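Local coordinates for protein AvrRpt2 (Erwinia amylovora, PDB 6HQZ) that is a type III effector of a plant pathogen, a papain-like cysteine protease of the C70 family that probably cleaves proteins inside the host plant cell, at residues Gly111-Lys114 with Pro115-Ala118. Sequence-based numbering, arbitrary orientation.
Sequences GIDK and PNDA
Asp113 and Ala118 pair across a tight beta hairpin that joins two neighbouring strands of the antiparallel sheet, 104-113 and 118-123, at one end of them. They form an antiparallel hydrogen-bonded pair: Asp113 N gives to Ala118 O at 2.8 Å. Ala118 N returns to Asp113 O at 3.1 Å. Beyond this pair the chain reverses through a type I turn from Lys114 to Asp117, closed by Asp117 N on Lys114 O (3.0 Å), the donor standing well above the carbonyl plane.

The carboxylate of Asp113 leans over the turn and grips Asn116 twice. With CG anti to the backbone N (chi1 174°), the group lies beside its own carbonyl carbon, a torsion that carries it along the chain to the backbone N and side chain of Asn116. Asp113 OD1 takes the backbone N of Asn116 at 3.0 Å, from above the carboxylate plane, while Asp113 OD2 receives Asn116 ND2 on its syn side, also at 3.0 Å. The latter bond is nearly straight and lies in the amide plane, although carboxylate and amide planes are turned 68° apart. Pro115 CD comes to 3.3 Å from Asp113 OD1, its ring crossing the Asp113 side chain at about a right angle. CB of Asp113 and CB of Ala118 sit 4.3 Å apart on the same face of the sheet.

Ile112, on the strand leading into the turn, packs its side chain on Ala80 and Leu83 of helix 80-90, and Arg4 makes a long, weak ion pair with Asp113. Asp117, with positive phi and psi in the left-handed region, and Ala118 together face Asp113, the signature of a G1 beta bulge following a type I turn in a beta hairpin.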
loop_
_atom_site.group_PDB
_atom_site.type_symbol
_atom_site.label_atom_id
_atom_site.label_comp_id
_atom_site.label_asym_id
_atom_site.label_seq_id
_atom_site.Cartn_x
_atom_site.Cartn_y
_atom_site.Cartn_z
ATOM N N GLY A 111 0.186 -10.910 0.143
ATOM C CA GLY A 111 1.030 -10.148 -0.694
ATOM C C GLY A 111 0.766 -10.344 -2.158
ATOM O O GLY A 111 -0.111 -11.097 -2.538
ATOM N N ILE A 112 1.550 -9.668 -2.980
ATOM C CA ILE A 112 1.435 -9.729 -4.470
ATOM C C ILE A 112 2.796 -10.006 -5.016
ATOM O O ILE A 112 3.804 -9.365 -4.608
ATOM C CB ILE A 112 0.920 -8.396 -5.058
ATOM C CG1 ILE A 112 -0.455 -8.048 -4.459
ATOM C CG2 ILE A 112 0.851 -8.426 -6.595
ATOM C CD1 ILE A 112 -1.564 -9.079 -4.732
ATOM N N ASP A 113 2.820 -10.948 -5.935
ATOM C CA ASP A 113 3.967 -11.218 -6.720
ATOM C C ASP A 113 3.771 -10.530 -8.085
ATOM O O ASP A 113 3.140 -11.092 -8.988
ATOM C CB ASP A 113 4.156 -12.749 -6.811
ATOM C CG ASP A 113 5.280 -13.173 -7.762
ATOM O OD1 ASP A 113 5.803 -12.349 -8.573
ATOM O OD2 ASP A 113 5.643 -14.367 -7.712
ATOM N N LYS A 114 4.344 -9.327 -8.248
ATOM C CA LYS A 114 4.166 -8.582 -9.489
ATOM C C LYS A 114 4.784 -9.265 -10.687
ATOM O O LYS A 114 4.123 -9.390 -11.702
ATOM C CB LYS A 114 4.759 -7.173 -9.415
ATOM C CG LYS A 114 3.842 -6.115 -8.838
ATOM C CD LYS A 114 2.849 -5.553 -9.852
ATOM C CE LYS A 114 3.474 -4.727 -10.959
ATOM N NZ LYS A 114 2.374 -4.048 -11.686
ATOM N N PRO A 115 6.075 -9.661 -10.592
ATOM C CA PRO A 115 6.710 -10.262 -11.786
ATOM C C PRO A 115 5.943 -11.428 -12.407
ATOM O O PRO A 115 5.960 -11.573 -13.621
ATOM C CB PRO A 115 8.071 -10.765 -11.255
ATOM C CG PRO A 115 8.392 -9.851 -10.120
ATOM C CD PRO A 115 7.068 -9.439 -9.515
ATOM N N ASN A 116 5.319 -12.258 -11.565
ATOM C CA ASN A 116 4.584 -13.428 -12.003
ATOM C C ASN A 116 3.074 -13.203 -12.014
ATOM O O ASN A 116 2.349 -14.139 -12.253
ATOM C CB ASN A 116 4.929 -14.611 -11.079
ATOM C CG ASN A 116 6.336 -15.111 -11.294
ATOM O OD1 ASN A 116 6.730 -15.363 -12.446
ATOM N ND2 ASN A 116 7.110 -15.270 -10.208
ATOM N N ASP A 117 2.604 -11.979 -11.758
ATOM C CA ASP A 117 1.174 -11.637 -11.786
ATOM C C ASP A 117 0.315 -12.638 -10.980
ATOM O O ASP A 117 -0.618 -13.281 -11.497
ATOM C CB ASP A 117 0.704 -11.481 -13.244
ATOM C CG ASP A 117 -0.600 -10.759 -13.363
ATOM O OD1 ASP A 117 -0.822 -9.707 -12.701
ATOM O OD2 ASP A 117 -1.438 -11.239 -14.144
ATOM N N ALA A 118 0.662 -12.732 -9.698
ATOM C CA ALA A 118 0.068 -13.701 -8.774
ATOM C C ALA A 118 -0.144 -13.097 -7.394
ATOM O O ALA A 118 0.549 -12.170 -6.982
ATOM C CB ALA A 118 0.968 -14.930 -8.671
#